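Local atomic coordinates of putative polyprenyl synthetase (Streptomyces coelicolor, PDB entry 3NF2), a protein that probably joins isoprenoid units into longer prenyl diphosphates, as a magnesium-dependent prenyltransferase of the FPP/GGPP synthase family. Residues L136-K150 against V197-E210. Sequence-based numbering, arbitrary orientation.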
ATOM      1  N   LEU A 136      17.666   5.653   7.428  1.00 58.97           N
ATOM      2  CA  LEU A 136      18.749   6.618   7.615  1.00 59.93           C
ATOM      3  C   LEU A 136      18.713   7.319   8.977  1.00 59.82           C
ATOM      4  O   LEU A 136      19.758   7.715   9.499  1.00 61.15           O
ATOM      5  CB  LEU A 136      18.765   7.631   6.467  1.00 59.26           C
ATOM      6  CG  LEU A 136      19.001   7.003   5.086  1.00 61.97           C
ATOM      7  CD1 LEU A 136      18.658   7.973   3.970  1.00 69.48           C
ATOM      8  CD2 LEU A 136      20.431   6.497   4.939  1.00 67.52           C
ATOM      9  N   GLY A 137      17.515   7.456   9.547  1.00 58.65           N
ATOM     10  CA  GLY A 137      17.347   7.987  10.901  1.00 56.46           C
ATOM     11  C   GLY A 137      17.521   9.488  11.058  1.00 59.82           C
ATOM     12  O   GLY A 137      17.404  10.010  12.167  1.00 60.98           O
ATOM     13  N   THR A 138      17.781  10.181   9.947  1.00 60.27           N
ATOM     14  CA  THR A 138      18.057  11.621   9.944  1.00 56.99           C
ATOM     15  C   THR A 138      16.799  12.462   9.721  1.00 58.54           C
ATOM     16  O   THR A 138      15.747  11.944   9.332  1.00 62.99           O
ATOM     17  CB  THR A 138      19.117  11.995   8.869  1.00 57.88           C
ATOM     18  OG1 THR A 138      18.639  11.635   7.566  1.00 62.35           O
ATOM     19  CG2 THR A 138      20.439  11.275   9.135  1.00 38.56           C
ATOM     20  N   VAL A 139      16.918  13.761   9.981  1.00 57.46           N
ATOM     21  CA  VAL A 139      15.838  14.722   9.743  1.00 54.40           C
ATOM     22  C   VAL A 139      15.536  14.865   8.234  1.00 52.06           C
ATOM     23  O   VAL A 139      14.374  14.973   7.837  1.00 50.73           O
ATOM     24  CB  VAL A 139      16.148  16.096  10.428  1.00 54.39           C
ATOM     25  CG1 VAL A 139      17.498  16.673   9.960  1.00 55.42           C
ATOM     26  CG2 VAL A 139      15.001  17.106  10.234  1.00 57.14           C
ATOM     27  N   GLU A 140      16.590  14.828   7.415  1.00 53.63           N
ATOM     28  CA  GLU A 140      16.503  14.896   5.954  1.00 57.33           C
ATOM     29  C   GLU A 140      15.652  13.747   5.414  1.00 60.71           C
ATOM     30  O   GLU A 140      14.838  13.930   4.504  1.00 60.63           O
ATOM     31  CB  GLU A 140      17.906  14.806   5.330  1.00 61.02           C
ATOM     32  CG  GLU A 140      18.781  16.067   5.446  1.00 69.93           C
ATOM     33  CD  GLU A 140      19.464  16.234   6.803  1.00 69.44           C
ATOM     34  OE1 GLU A 140      19.924  15.231   7.393  1.00 65.41           O
ATOM     35  OE2 GLU A 140      19.547  17.386   7.271  1.00 68.18           O
ATOM     36  N   ALA A 141      15.853  12.570   6.002  1.00 59.04           N
ATOM     37  CA  ALA A 141      15.164  11.349   5.615  1.00 54.41           C
ATOM     38  C   ALA A 141      13.668  11.384   5.934  1.00 51.22           C
ATOM     39  O   ALA A 141      12.867  10.779   5.222  1.00 48.56           O
ATOM     40  CB  ALA A 141      15.821  10.159   6.288  1.00 57.07           C
ATOM     41  N   GLY A 142      13.304  12.082   7.007  1.00 46.92           N
ATOM     42  CA  GLY A 142      11.910  12.226   7.404  1.00 46.11           C
ATOM     43  C   GLY A 142      11.198  13.158   6.443  1.00 53.40           C
ATOM     44  O   GLY A 142      10.042  12.921   6.047  1.00 52.59           O
ATOM     45  N   ARG A 143      11.906  14.212   6.055  1.00 50.51           N
ATOM     46  CA  ARG A 143      11.382  15.191   5.114  1.00 50.87           C
ATOM     47  C   ARG A 143      11.272  14.604   3.707  1.00 45.65           C
ATOM     48  O   ARG A 143      10.333  14.903   2.972  1.00 50.21           O
ATOM     49  CB  ARG A 143      12.252  16.452   5.131  1.00 53.17           C
ATOM     50  CG  ARG A 143      11.846  17.471   6.199  1.00 57.64           C
ATOM     51  CD  ARG A 143      13.009  18.383   6.584  1.00 58.95           C
ATOM     52  NE  ARG A 143      13.939  18.580   5.476  1.00 60.15           N
ATOM     53  CZ  ARG A 143      15.209  18.970   5.606  1.00 71.05           C
ATOM     54  NH1 ARG A 143      15.728  19.218   6.814  1.00 54.90           N
ATOM     55  NH2 ARG A 143      15.968  19.106   4.518  1.00 66.62           N
ATOM     56  N   ALA A 144      12.225  13.753   3.350  1.00 43.10           N
ATOM     57  CA  ALA A 144      12.210  13.054   2.071  1.00 44.01           C
ATOM     58  C   ALA A 144      11.048  12.057   1.979  1.00 47.18           C
ATOM     59  O   ALA A 144      10.456  11.907   0.909  1.00 48.63           O
ATOM     60  CB  ALA A 144      13.536  12.355   1.836  1.00 36.89           C
ATOM     61  N   THR A 145      10.726  11.397   3.098  1.00 48.39           N
ATOM     62  CA  THR A 145       9.577  10.482   3.171  1.00 47.66           C
ATOM     63  C   THR A 145       8.255  11.252   3.043  1.00 46.57           C
ATOM     64  O   THR A 145       7.300  10.750   2.452  1.00 48.44           O
ATOM     65  CB  THR A 145       9.580   9.620   4.471  1.00 48.16           C
ATOM     66  OG1 THR A 145      10.895   9.115   4.720  1.00 51.12           O
ATOM     67  CG2 THR A 145       8.614   8.426   4.359  1.00 43.46           C
ATOM     68  N   ARG A 146       8.225  12.470   3.587  1.00 45.79           N
ATOM     69  CA  ARG A 146       7.085  13.391   3.476  1.00 47.40           C
ATOM     70  C   ARG A 146       6.764  13.695   2.009  1.00 50.89           C
ATOM     71  O   ARG A 146       5.598  13.724   1.614  1.00 54.19           O
ATOM     72  CB  ARG A 146       7.408  14.689   4.229  1.00 50.05           C
ATOM     73  CG  ARG A 146       6.421  15.838   4.072  1.00 50.60           C
ATOM     74  CD  ARG A 146       5.635  16.055   5.340  1.00 53.55           C
ATOM     75  NE  ARG A 146       4.513  16.972   5.150  1.00 68.06           N
ATOM     76  CZ  ARG A 146       4.495  18.246   5.540  1.00 73.71           C
ATOM     77  NH1 ARG A 146       5.551  18.779   6.145  1.00 74.93           N
ATOM     78  NH2 ARG A 146       3.414  18.987   5.323  1.00 68.86           N
ATOM     79  N   ARG A 147       7.816  13.899   1.218  1.00 47.98           N
ATOM     80  CA  ARG A 147       7.705  14.178  -0.208  1.00 51.05           C
ATOM     81  C   ARG A 147       7.245  12.947  -0.968  1.00 50.09           C
ATOM     82  O   ARG A 147       6.506  13.060  -1.941  1.00 51.67           O
ATOM     83  CB  ARG A 147       9.059  14.615  -0.780  1.00 53.34           C
ATOM     84  CG  ARG A 147       9.701  15.811  -0.101  1.00 59.44           C
ATOM     85  CD  ARG A 147       9.166  17.108  -0.629  1.00 69.08           C
ATOM     86  NE  ARG A 147       9.577  18.232   0.203  1.00 71.15           N
ATOM     87  CZ  ARG A 147       9.442  19.506  -0.146  1.00 67.52           C
ATOM     88  NH1 ARG A 147       8.917  19.818  -1.326  1.00 58.53           N
ATOM     89  NH2 ARG A 147       9.840  20.466   0.680  1.00 70.93           N
ATOM     90  N   LEU A 148       7.714  11.778  -0.531  1.00 49.80           N
ATOM     91  CA  LEU A 148       7.353  10.510  -1.158  1.00 48.04           C
ATOM     92  C   LEU A 148       5.878  10.230  -0.932  1.00 45.31           C
ATOM     93  O   LEU A 148       5.185   9.779  -1.839  1.00 45.33           O
ATOM     94  CB  LEU A 148       8.195   9.368  -0.583  1.00 52.94           C
ATOM     95  CG  LEU A 148       8.168   8.032  -1.345  1.00 45.94           C
ATOM     96  CD1 LEU A 148       9.078   8.068  -2.569  1.00 47.05           C
ATOM     97  CD2 LEU A 148       8.543   6.894  -0.431  1.00 39.20           C
ATOM     98  N   THR A 149       5.416  10.529   0.282  1.00 39.58           N
ATOM     99  CA  THR A 149       4.029  10.323   0.682  1.00 41.31           C
ATOM    100  C   THR A 149       3.059  11.185  -0.132  1.00 41.44           C
ATOM    101  O   THR A 149       2.018  10.703  -0.553  1.00 44.52           O
ATOM    102  CB  THR A 149       3.846  10.579   2.197  1.00 39.19           C
ATOM    103  OG1 THR A 149       4.786   9.772   2.916  1.00 42.87           O
ATOM    104  CG2 THR A 149       2.400  10.240   2.666  1.00 33.35           C
ATOM    105  N   LYS A 150       3.420  12.444  -0.358  1.00 40.86           N
ATOM    106  CA  LYS A 150       2.618  13.360  -1.155  1.00 39.69           C
ATOM    107  C   LYS A 150       2.452  12.807  -2.571  1.00 43.42           C
ATOM    108  O   LYS A 150       1.336  12.774  -3.102  1.00 40.89           O
ATOM    109  CB  LYS A 150       3.262  14.754  -1.177  1.00 45.96           C
ATOM    110  CG  LYS A 150       2.543  15.768  -2.080  1.00 58.60           C
ATOM    111  CD  LYS A 150       3.194  17.144  -2.051  1.00 66.38           C
ATOM    112  CE  LYS A 150       2.470  18.105  -2.990  1.00 69.29           C
ATOM    113  NZ  LYS A 150       2.653  19.522  -2.579  1.00 70.88           N
ATOM    114  N   VAL A 197      16.552  17.158  -0.882  1.00 54.68           N
ATOM    115  CA  VAL A 197      16.051  17.054   0.485  1.00 54.68           C
ATOM    116  C   VAL A 197      16.976  16.167   1.330  1.00 58.81           C
ATOM    117  O   VAL A 197      17.233  16.473   2.498  1.00 55.29           O
ATOM    118  CB  VAL A 197      14.588  16.542   0.520  1.00 56.86           C
ATOM    119  CG1 VAL A 197      14.110  16.343   1.943  1.00 53.53           C
ATOM    120  CG2 VAL A 197      13.666  17.539  -0.158  1.00 56.32           C
ATOM    121  N   LEU A 198      17.501  15.102   0.715  1.00 59.38           N
ATOM    122  CA  LEU A 198      18.453  14.201   1.375  1.00 61.18           C
ATOM    123  C   LEU A 198      19.820  14.859   1.601  1.00 64.11           C
ATOM    124  O   LEU A 198      20.553  14.485   2.520  1.00 64.06           O
ATOM    125  CB  LEU A 198      18.605  12.890   0.584  1.00 58.16           C
ATOM    126  CG  LEU A 198      17.445  11.882   0.646  1.00 58.81           C
ATOM    127  CD1 LEU A 198      17.643  10.710  -0.320  1.00 46.49           C
ATOM    128  CD2 LEU A 198      17.217  11.369   2.071  1.00 53.11           C
ATOM    129  N   GLY A 199      20.144  15.843   0.762  1.00 66.85           N
ATOM    130  CA  GLY A 199      21.385  16.612   0.879  1.00 64.92           C
ATOM    131  C   GLY A 199      21.278  17.878   1.720  1.00 63.26           C
ATOM    132  O   GLY A 199      22.211  18.676   1.751  1.00 65.66           O
ATOM    133  N   GLY A 200      20.137  18.073   2.383  1.00 64.95           N
ATOM    134  CA  GLY A 200      19.958  19.173   3.339  1.00 63.44           C
ATOM    135  C   GLY A 200      19.246  20.450   2.898  1.00 68.23           C
ATOM    136  O   GLY A 200      19.124  21.383   3.701  1.00 67.55           O
ATOM    137  N   ALA A 201      18.776  20.502   1.645  1.00 69.70           N
ATOM    138  CA  ALA A 201      18.082  21.687   1.089  1.00 65.89           C
ATOM    139  C   ALA A 201      16.847  22.114   1.893  1.00 63.63           C
ATOM    140  O   ALA A 201      16.131  21.255   2.419  1.00 64.17           O
ATOM    141  CB  ALA A 201      17.694  21.438  -0.359  1.00 68.10           C
ATOM    142  N   ASP A 202      16.602  23.429   1.976  1.00 61.41           N
ATOM    143  CA  ASP A 202      15.464  23.976   2.735  0.50 62.33           C
ATOM    144  C   ASP A 202      14.148  23.753   1.986  1.00 61.68           C
ATOM    145  O   ASP A 202      14.147  23.398   0.804  1.00 52.33           O
ATOM    146  CB  ASP A 202      15.662  25.474   3.055  0.50 62.94           C
ATOM    147  CG  ASP A 202      14.764  25.965   4.203  0.50 61.64           C
ATOM    148  OD1 ASP A 202      13.986  26.926   4.000  0.50 53.68           O
ATOM    149  OD2 ASP A 202      14.822  25.381   5.305  0.50 65.28           O
ATOM    150  N   GLU A 203      13.037  23.980   2.686  1.00 64.28           N
ATOM    151  CA  GLU A 203      11.696  23.711   2.184  1.00 71.78           C
ATOM    152  C   GLU A 203      11.320  24.495   0.925  1.00 74.57           C
ATOM    153  O   GLU A 203      10.490  24.037   0.146  1.00 76.15           O
ATOM    154  CB  GLU A 203      10.664  23.922   3.306  1.00 74.00           C
ATOM    155  CG  GLU A 203       9.745  22.704   3.574  1.00 82.62           C
ATOM    156  CD  GLU A 203      10.483  21.465   4.120  1.00 91.23           C
ATOM    157  OE1 GLU A 203      11.494  21.623   4.841  1.00 97.75           O
ATOM    158  OE2 GLU A 203      10.043  20.327   3.833  1.00 88.16           O
ATOM    159  N   ARG A 204      11.954  25.649   0.715  1.00 77.97           N
ATOM    160  CA  ARG A 204      11.711  26.474  -0.477  1.00 75.29           C
ATOM    161  C   ARG A 204      12.491  26.017  -1.719  1.00 72.10           C
ATOM    162  O   ARG A 204      11.963  26.074  -2.836  1.00 70.95           O
ATOM    163  CB  ARG A 204      11.980  27.955  -0.186  1.00 78.19           C
ATOM    164  CG  ARG A 204      10.872  28.650   0.620  1.00 89.49           C
ATOM    165  CD  ARG A 204      10.930  30.179   0.505  1.00100.40           C
ATOM    166  NE  ARG A 204      10.585  30.652  -0.842  1.00104.58           N
ATOM    167  CZ  ARG A 204      11.468  31.087  -1.746  1.00107.02           C
ATOM    168  NH1 ARG A 204      11.051  31.489  -2.943  1.00105.32           N
ATOM    169  NH2 ARG A 204      12.768  31.122  -1.458  1.00108.01           N
ATOM    170  N   THR A 205      13.716  25.584  -1.531  1.00 66.61           N
ATOM    171  CA  THR A 205      14.489  25.071  -2.632  1.00 66.48           C
ATOM    172  C   THR A 205      13.830  23.816  -3.165  1.00 68.25           C
ATOM    173  O   THR A 205      13.787  23.578  -4.343  1.00 72.03           O
ATOM    174  CB  THR A 205      15.892  24.701  -2.179  1.00 66.39           C
ATOM    175  OG1 THR A 205      16.444  25.755  -1.397  1.00 65.66           O
ATOM    176  CG2 THR A 205      16.768  24.432  -3.340  1.00 65.76           C
ATOM    177  N   ALA A 206      13.357  22.979  -2.270  1.00 66.10           N
ATOM    178  CA  ALA A 206      12.755  21.726  -2.654  1.00 64.93           C
ATOM    179  C   ALA A 206      11.450  21.859  -3.437  1.00 66.90           C
ATOM    180  O   ALA A 206      11.266  21.209  -4.444  1.00 61.12           O
ATOM    181  CB  ALA A 206      12.561  20.877  -1.448  1.00 63.30           C
ATOM    182  N   ASP A 207      10.579  22.753  -3.000  1.00 65.53           N
ATOM    183  CA  ASP A 207       9.308  22.949  -3.644  1.00 68.44           C
ATOM    184  C   ASP A 207       9.542  23.371  -5.044  1.00 67.29           C
ATOM    185  O   ASP A 207       8.792  23.023  -5.919  1.00 71.28           O
ATOM    186  CB  ASP A 207       8.552  24.081  -3.007  1.00 70.38           C
ATOM    187  CG  ASP A 207       8.241  23.832  -1.611  1.00 72.45           C
ATOM    188  OD1 ASP A 207       8.656  22.805  -1.096  1.00 73.14           O
ATOM    189  OD2 ASP A 207       7.566  24.656  -1.012  1.00 85.59           O
ATOM    190  N   THR A 208      10.535  24.199  -5.247  1.00 58.58           N
ATOM    191  CA  THR A 208      10.788  24.704  -6.560  1.00 54.16           C
ATOM    192  C   THR A 208      11.217  23.617  -7.500  1.00 54.15           C
ATOM    193  O   THR A 208      10.805  23.556  -8.616  1.00 56.15           O
ATOM    194  CB  THR A 208      11.745  25.879  -6.513  1.00 57.51           C
ATOM    195  OG1 THR A 208      11.114  26.940  -5.800  1.00 52.05           O
ATOM    196  CG2 THR A 208      12.074  26.348  -7.872  1.00 49.74           C
ATOM    197  N   LEU A 209      12.045  22.734  -7.019  1.00 54.45           N
ATOM    198  CA  LEU A 209      12.498  21.584  -7.812  1.00 54.00           C
ATOM    199  C   LEU A 209      11.343  20.642  -8.112  1.00 51.50           C
ATOM    200  O   LEU A 209      11.324  19.982  -9.140  1.00 48.78           O
ATOM    201  CB  LEU A 209      13.597  20.812  -7.075  1.00 59.65           C
ATOM    202  CG  LEU A 209      14.975  21.457  -6.913  1.00 59.01           C
ATOM    203  CD1 LEU A 209      15.618  20.913  -5.661  1.00 64.26           C
ATOM    204  CD2 LEU A 209      15.852  21.190  -8.125  1.00 53.01           C
ATOM    205  N   GLU A 210      10.394  20.593  -7.185  1.00 54.04           N
ATOM    206  CA  GLU A 210       9.134  19.889  -7.343  1.00 55.89           C
ATOM    207  C   GLU A 210       8.323  20.485  -8.501  1.00 55.73           C
ATOM    208  O   GLU A 210       7.799  19.752  -9.346  1.00 54.77           O
ATOM    209  CB  GLU A 210       8.369  19.986  -6.024  1.00 58.72           C
ATOM    210  CG  GLU A 210       7.224  19.037  -5.830  1.00 70.14           C
ATOM    211  CD  GLU A 210       6.735  19.032  -4.396  1.00 81.12           C
ATOM    212  OE1 GLU A 210       5.707  19.687  -4.112  1.00 78.49           O
ATOM    213  OE2 GLU A 210       7.393  18.383  -3.550  1.00 89.35           O
TER
HETATM  214  O   HOH W   1       6.917  15.016  -3.696  1.00 52.87           O
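Arg147 lays one guanidinium face over the methyl of Ala206, whose CB lies 3.5 Å from Arg147 NH2; Arg147 sits as a knob among Val197, Glu203, Ala206 and Glu210. A bend at chi2 (-83°) carries the guanidinium across to helix 203-230, where two carboxylates meet its edge in plane. Asp207 OD1 accepts from both Arg147 NH1, at 3.0 Å, and Arg147 NH2, at 3.2 Å, though this carboxylate is modelled too close to the carbonyl of Glu203 and its exact place is less sure. Arg147 NH1 also bonds Glu210 OE2 at 3.1 Å, meeting that oxygen from above its carboxylate plane, while Glu203 OE2 comes to NH2 tilted from the guanidinium plane. Bonds to three acidic residues would restrain the group's rotation, yet its buried NE has no partner. The extended Lys150 adds a weak bond from NZ to Glu210 OE1, and Arg143 a long, purely electrostatic pairing with Glu203 OE1. Beside the network, toward the start of helix 139-165, the packing turns apolar: Val197 CG1 rests against Ala144, and Leu198 CD2 lies 3.8 Å from Ala144 CB and 4.1 Å from Leu136 CD1. Glu140 passes CB and CG beside the carbonyl oxygen of Val197, next to the Schellman motif in which Gly200 closes helix 173-198. In this all-helical isoprenoid synthase fold, the 139-150 and 203-210 axes come within 12.6 Å at 31°, the end of helix 173-198 packs against both, and Pro78 of helix 77-98 touches Leu136 and Leu198.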